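Local coordinates for protein ferritin light chain (Trichoplusia ni, PDB 1Z6O) that stores iron in a soluble, non-toxic form within a secreted shell of 12 light and 12 heavy chains, the light chains probably promoting nucleation of the ferrihydrite core, at residues W84-D89 / E165-D170; I91-K96 / A160-E165. One frame throughout, in Å; residues are numbered along the deposited sequence.

Contact 1: residues W84-D89 / E165-D170. With FE (Fe (III) ion), chain Y.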
loop_
_atom_site.group_PDB
_atom_site.type_symbol
_atom_site.label_atom_id
_atom_site.label_comp_id
_atom_site.label_asym_id
_atom_site.label_seq_id
_atom_site.Cartn_x
_atom_site.Cartn_y
_atom_site.Cartn_z
ATOM N N TRP A 84 6.047 44.772 -7.397
ATOM C CA TRP A 84 6.154 44.939 -5.943
ATOM C C TRP A 84 7.246 43.998 -5.426
ATOM O O TRP A 84 8.117 44.378 -4.639
ATOM C CB TRP A 84 4.812 44.601 -5.269
ATOM C CG TRP A 84 4.879 44.579 -3.757
ATOM C CD1 TRP A 84 4.867 43.477 -2.949
ATOM C CD2 TRP A 84 4.966 45.714 -2.889
ATOM N NE1 TRP A 84 4.937 43.858 -1.623
ATOM C CE2 TRP A 84 4.999 45.225 -1.559
ATOM C CE3 TRP A 84 5.011 47.104 -3.103
ATOM C CZ2 TRP A 84 5.076 46.076 -0.446
ATOM C CZ3 TRP A 84 5.083 47.952 -1.993
ATOM C CH2 TRP A 84 5.115 47.430 -0.681
ATOM N N SER A 85 7.202 42.755 -5.882
ATOM C CA SER A 85 8.190 41.772 -5.470
ATOM C C SER A 85 9.611 42.200 -5.894
ATOM O O SER A 85 10.573 42.024 -5.137
ATOM C CB SER A 85 7.822 40.410 -6.079
ATOM O OG SER A 85 8.819 39.456 -5.795
ATOM N N LYS A 86 9.745 42.760 -7.092
ATOM C CA LYS A 86 11.058 43.214 -7.569
ATOM C C LYS A 86 11.559 44.406 -6.764
ATOM O O LYS A 86 12.762 44.579 -6.586
ATOM C CB LYS A 86 11.003 43.611 -9.048
ATOM C CG LYS A 86 10.866 42.424 -10.016
ATOM C CD LYS A 86 12.027 41.449 -9.876
ATOM C CE LYS A 86 11.899 40.278 -10.861
ATOM N NZ LYS A 86 12.990 39.258 -10.726
ATOM N N THR A 87 10.641 45.247 -6.303
ATOM C CA THR A 87 11.030 46.404 -5.500
ATOM C C THR A 87 11.779 45.904 -4.261
ATOM O O THR A 87 12.855 46.399 -3.920
ATOM C CB THR A 87 9.791 47.209 -5.024
ATOM O OG1 THR A 87 9.109 47.753 -6.161
ATOM C CG2 THR A 87 10.218 48.367 -4.109
ATOM N N ILE A 88 11.203 44.916 -3.586
ATOM C CA ILE A 88 11.828 44.388 -2.381
ATOM C C ILE A 88 13.143 43.680 -2.706
ATOM O O ILE A 88 14.132 43.820 -1.981
ATOM C CB ILE A 88 10.853 43.445 -1.643
ATOM C CG1 ILE A 88 9.692 44.280 -1.074
ATOM C CG2 ILE A 88 11.576 42.707 -0.499
ATOM C CD1 ILE A 88 8.530 43.438 -0.543
ATOM N N ASP A 89 13.160 42.935 -3.803
ATOM C CA ASP A 89 14.374 42.236 -4.210
ATOM C C ASP A 89 15.519 43.221 -4.496
ATOM O O ASP A 89 16.663 42.980 -4.106
ATOM C CB ASP A 89 14.114 41.393 -5.464
ATOM C CG ASP A 89 15.281 40.457 -5.778
ATOM O OD1 ASP A 89 16.014 40.693 -6.763
ATOM O OD2 ASP A 89 15.476 39.488 -5.015
ATOM N N GLU A 165 20.152 38.002 -15.138
ATOM C CA GLU A 165 19.371 36.884 -14.623
ATOM C C GLU A 165 17.977 37.215 -14.092
ATOM O O GLU A 165 17.011 36.507 -14.368
ATOM C CB GLU A 165 20.146 36.205 -13.489
ATOM C CG GLU A 165 21.439 35.529 -13.907
ATOM C CD GLU A 165 21.188 34.177 -14.543
ATOM O OE1 GLU A 165 20.151 33.569 -14.211
ATOM O OE2 GLU A 165 22.025 33.715 -15.351
ATOM N N GLU A 166 17.873 38.290 -13.328
ATOM C CA GLU A 166 16.606 38.627 -12.694
ATOM C C GLU A 166 15.690 39.584 -13.422
ATOM O O GLU A 166 14.515 39.680 -13.080
ATOM C CB GLU A 166 16.884 39.186 -11.295
ATOM C CG GLU A 166 17.666 38.235 -10.411
ATOM C CD GLU A 166 16.956 36.903 -10.241
ATOM O OE1 GLU A 166 15.758 36.909 -9.874
ATOM O OE2 GLU A 166 17.592 35.854 -10.474
ATOM N N PHE A 167 16.205 40.300 -14.415
ATOM C CA PHE A 167 15.370 41.267 -15.116
ATOM C C PHE A 167 15.348 41.135 -16.629
ATOM O O PHE A 167 14.297 40.975 -17.244
ATOM C CB PHE A 167 15.822 42.695 -14.774
ATOM C CG PHE A 167 15.655 43.045 -13.321
ATOM C CD1 PHE A 167 16.628 42.685 -12.384
ATOM C CD2 PHE A 167 14.482 43.651 -12.875
ATOM C CE1 PHE A 167 16.431 42.919 -11.014
ATOM C CE2 PHE A 167 14.272 43.888 -11.510
ATOM C CZ PHE A 167 15.251 43.518 -10.579
ATOM N N ILE A 168 16.533 41.214 -17.214
ATOM C CA ILE A 168 16.700 41.213 -18.655
ATOM C C ILE A 168 16.096 40.045 -19.436
ATOM O O ILE A 168 15.416 40.265 -20.439
ATOM C CB ILE A 168 18.205 41.415 -18.962
ATOM C CG1 ILE A 168 18.583 42.851 -18.558
ATOM C CG2 ILE A 168 18.512 41.154 -20.444
ATOM C CD1 ILE A 168 20.096 43.139 -18.545
ATOM N N GLU A 169 16.305 38.814 -18.983
ATOM C CA GLU A 169 15.745 37.671 -19.708
ATOM C C GLU A 169 14.231 37.746 -19.788
ATOM O O GLU A 169 13.647 37.596 -20.860
ATOM C CB GLU A 169 16.110 36.348 -19.037
ATOM C CG GLU A 169 17.577 36.127 -18.793
ATOM C CD GLU A 169 17.856 34.756 -18.182
ATOM O OE1 GLU A 169 17.127 34.359 -17.243
ATOM O OE2 GLU A 169 18.809 34.079 -18.635
ATOM N N ASP A 170 13.589 37.990 -18.653
ATOM C CA ASP A 170 12.134 38.041 -18.630
ATOM C C ASP A 170 11.495 39.247 -19.295
ATOM O O ASP A 170 10.356 39.160 -19.751
ATOM C CB ASP A 170 11.627 37.910 -17.197
ATOM C CG ASP A 170 11.994 36.570 -16.579
ATOM O OD1 ASP A 170 11.923 35.544 -17.298
ATOM O OD2 ASP A 170 12.348 36.541 -15.378
HETATM FE FE FE Y . 22.177 31.542 -15.539
#
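The phenyl ring of Phe167 carries the ammonium of Lys86 over one face, with NZ 4.9 Å from the ring centroid and only 11° off the normal, a cation-pi contact. The aliphatic part of the same lysine meets the ring obliquely: CD lies 3.7 Å from CE2, and CB and CG also pack near CE2. Tyr44 and His48 of helix 37-61 meet the ring with their planes inclined to it, and Tyr162 meets it edge-to-face. A bend at chi2 (-59°) turns the lysine after CG, and the extended remainder runs past the phenyl toward the backbone of helix 157-190. There NZ donates a hydrogen bond of 2.8 Å to Glu166 O, arriving 17° out of the carbonyl plane. That acceptor sits where the helix widens into a pi-type turn at 165-168. Glu166 O is 5.9 Å from Asp170 N, too far for the regular i to i+4 bond, and the lysine supplies a donor from the neighbouring helix. The Glu166 side chain folds back, bent at its own chi2, and its OE1 makes a long salt bridge of 3.7 Å to Lys86 NZ. Asp89 OD1, which is hydrogen-bonded to Tyr162 OH, lies 4.9 Å from Glu166 OE1; the nearby ammonium of Lys86 probably offsets part of the repulsion between the two acids. On another side of helix 157-190, one residue before Glu166, Glu165 OE2 binds the iron(III) ion at 2.2 Å where three light chains meet, together with the equivalent Glu165 of the two others. A lysine reaching across an aromatic ring joins two antiparallel helices here, 70-96 and 157-190, of the four-helix bundle that defines the ferritin fold.

Contact 2: residues I91-K96 / A160-E165. With CA (calcium ion), chain Z; FE (Fe (III) ion), chain Y.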
loop_
_atom_site.group_PDB
_atom_site.type_symbol
_atom_site.label_atom_id
_atom_site.label_comp_id
_atom_site.label_asym_id
_atom_site.label_seq_id
_atom_site.Cartn_x
_atom_site.Cartn_y
_atom_site.Cartn_z
ATOM N N ILE A 91 15.861 46.304 -3.294
ATOM C CA ILE A 91 16.260 46.908 -2.022
ATOM C C ILE A 91 17.214 45.955 -1.299
ATOM O O ILE A 91 18.229 46.378 -0.744
ATOM C CB ILE A 91 15.023 47.189 -1.122
ATOM C CG1 ILE A 91 14.229 48.374 -1.694
ATOM C CG2 ILE A 91 15.471 47.474 0.332
ATOM C CD1 ILE A 91 12.843 48.556 -1.041
ATOM N N LYS A 92 16.892 44.667 -1.301
ATOM C CA LYS A 92 17.763 43.692 -0.652
ATOM C C LYS A 92 19.111 43.587 -1.366
ATOM O O LYS A 92 20.137 43.380 -0.717
ATOM C CB LYS A 92 17.093 42.313 -0.596
ATOM C CG LYS A 92 15.920 42.258 0.410
ATOM C CD LYS A 92 15.233 40.899 0.383
ATOM C CE LYS A 92 14.164 40.813 1.480
ATOM N NZ LYS A 92 13.400 39.522 1.402
ATOM N N HIS A 93 19.127 43.739 -2.689
ATOM C CA HIS A 93 20.402 43.659 -3.404
ATOM C C HIS A 93 21.283 44.873 -3.087
ATOM O O HIS A 93 22.501 44.752 -2.927
ATOM C CB HIS A 93 20.188 43.582 -4.923
ATOM C CG HIS A 93 21.362 42.999 -5.645
ATOM N ND1 HIS A 93 21.518 41.642 -5.829
ATOM C CD2 HIS A 93 22.484 43.577 -6.139
ATOM C CE1 HIS A 93 22.686 41.408 -6.403
ATOM N NE2 HIS A 93 23.293 42.566 -6.601
ATOM N N VAL A 94 20.661 46.044 -3.017
ATOM C CA VAL A 94 21.361 47.287 -2.676
ATOM C C VAL A 94 22.070 47.108 -1.318
ATOM O O VAL A 94 23.252 47.458 -1.160
ATOM C CB VAL A 94 20.340 48.474 -2.587
ATOM C CG1 VAL A 94 20.945 49.668 -1.829
ATOM C CG2 VAL A 94 19.919 48.900 -4.007
ATOM N N THR A 95 21.362 46.552 -0.337
ATOM C CA THR A 95 21.974 46.359 0.981
ATOM C C THR A 95 22.952 45.192 0.996
ATOM O O THR A 95 23.920 45.203 1.758
ATOM C CB THR A 95 20.917 46.161 2.087
ATOM O OG1 THR A 95 20.094 45.031 1.781
ATOM C CG2 THR A 95 20.047 47.413 2.208
ATOM N N LYS A 96 22.709 44.183 0.166
ATOM C CA LYS A 96 23.639 43.055 0.096
ATOM C C LYS A 96 25.023 43.560 -0.340
ATOM O O LYS A 96 26.052 43.076 0.140
ATOM C CB LYS A 96 23.150 42.007 -0.919
ATOM C CG LYS A 96 24.163 40.874 -1.128
ATOM C CD LYS A 96 23.556 39.643 -1.812
ATOM C CE LYS A 96 23.148 39.928 -3.234
ATOM N NZ LYS A 96 22.569 38.705 -3.875
ATOM N N ALA A 160 25.901 43.368 -13.234
ATOM C CA ALA A 160 25.539 42.976 -14.598
ATOM C C ALA A 160 24.838 41.609 -14.641
ATOM O O ALA A 160 23.794 41.460 -15.279
ATOM C CB ALA A 160 26.788 42.957 -15.494
ATOM N N GLN A 161 25.407 40.614 -13.960
ATOM C CA GLN A 161 24.818 39.269 -13.956
ATOM C C GLN A 161 23.472 39.274 -13.224
ATOM O O GLN A 161 22.543 38.568 -13.622
ATOM C CB GLN A 161 25.784 38.263 -13.300
ATOM C CG GLN A 161 25.155 36.894 -12.982
ATOM C CD GLN A 161 24.995 35.947 -14.187
ATOM O OE1 GLN A 161 25.015 36.353 -15.362
ATOM N NE2 GLN A 161 24.817 34.667 -13.883
ATOM N N TYR A 162 23.369 40.057 -12.151
ATOM C CA TYR A 162 22.102 40.165 -11.413
ATOM C C TYR A 162 21.011 40.699 -12.360
ATOM O O TYR A 162 19.904 40.153 -12.426
ATOM C CB TYR A 162 22.273 41.116 -10.219
ATOM C CG TYR A 162 20.979 41.508 -9.529
ATOM C CD1 TYR A 162 20.143 40.547 -8.957
ATOM C CD2 TYR A 162 20.614 42.847 -9.415
ATOM C CE1 TYR A 162 18.961 40.921 -8.280
ATOM C CE2 TYR A 162 19.448 43.229 -8.741
ATOM C CZ TYR A 162 18.633 42.264 -8.182
ATOM O OH TYR A 162 17.488 42.661 -7.530
ATOM N N LEU A 163 21.318 41.760 -13.104
ATOM C CA LEU A 163 20.342 42.314 -14.044
ATOM C C LEU A 163 20.018 41.311 -15.151
ATOM O O LEU A 163 18.856 41.145 -15.524
ATOM C CB LEU A 163 20.866 43.615 -14.671
ATOM C CG LEU A 163 20.998 44.798 -13.699
ATOM C CD1 LEU A 163 21.763 45.939 -14.378
ATOM C CD2 LEU A 163 19.591 45.259 -13.259
ATOM N N GLU A 164 21.041 40.645 -15.677
ATOM C CA GLU A 164 20.841 39.668 -16.745
ATOM C C GLU A 164 19.903 38.551 -16.320
ATOM O O GLU A 164 18.969 38.206 -17.040
ATOM C CB GLU A 164 22.189 39.054 -17.174
ATOM C CG GLU A 164 23.063 40.040 -17.968
ATOM C CD GLU A 164 24.500 39.567 -18.173
ATOM O OE1 GLU A 164 24.827 38.405 -17.850
ATOM O OE2 GLU A 164 25.315 40.374 -18.663
ATOM N N GLU A 165 20.152 38.002 -15.138
ATOM C CA GLU A 165 19.371 36.884 -14.623
ATOM C C GLU A 165 17.977 37.215 -14.092
ATOM O O GLU A 165 17.011 36.507 -14.368
ATOM C CB GLU A 165 20.146 36.205 -13.489
ATOM C CG GLU A 165 21.439 35.529 -13.907
ATOM C CD GLU A 165 21.188 34.177 -14.543
ATOM O OE1 GLU A 165 20.151 33.569 -14.211
ATOM O OE2 GLU A 165 22.025 33.715 -15.351
HETATM CA CA CA Z . 25.519 36.262 -17.840
HETATM FE FE FE Y . 22.177 31.542 -15.539
#
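His93 and Tyr162 both carry CG anti to the backbone N (chi1 -159° and 169°), which sends the two rings across the gap between helices 70-96 and 157-190 of the ferritin four-helix bundle. There they lie face to face, centroids 3.7 Å apart and planes only 9° from parallel. Entering from opposite helices, the side chains slide past each other: imidazole CE1 lies 3.6 Å from Tyr162 CG near the root of the phenol, whereas the tyrosine OH reaches back to within 3.9 Å of His93 CB. ND1 sits over the middle of the phenol ring.

Polar ends are held by neighbours on the same two helices. His93 NE2 is hydrogen-bonded to Glu158 OE2, and Tyr162 OH to Asp89 OD1, so each ring is fixed at its far end as well as by the stack. A leucine in place of Tyr162 would probably leave the imidazole without its flat partner and Asp89 without the phenol hydroxyl, with Glu158 left as the histidine's remaining restraint of the two described.

Gln161 and Glu164, on another side of the helix from Tyr162, bind a calcium ion together with their counterparts on two other light chains, and Gln161, bent at chi2, places OE1 2.5 Å from the metal.

After helix 37-61, the chain enters helix 70-96, which supplies first 84-89 and then 91-96. It passes through helix 122-148 before reaching helix 157-190, where 160-165 meets 91-96 and closes the inner loop as contact 2. Going on to 165-170 closes the outer loop as contact 1, so contact 2 nests within it, the two helices being antiparallel. Both tie helix 70-96 to helix 157-190, contact 2 nearer the end of the former and the start of the latter. Glu165 is shared. Phe167 CE1 packs 3.6 Å from Tyr162 CZ, so the aromatic side chains of the two contacts touch, and Ile168 N probably hydrogen-bonds to Leu163 O, five residues back, as in a pi-type turn.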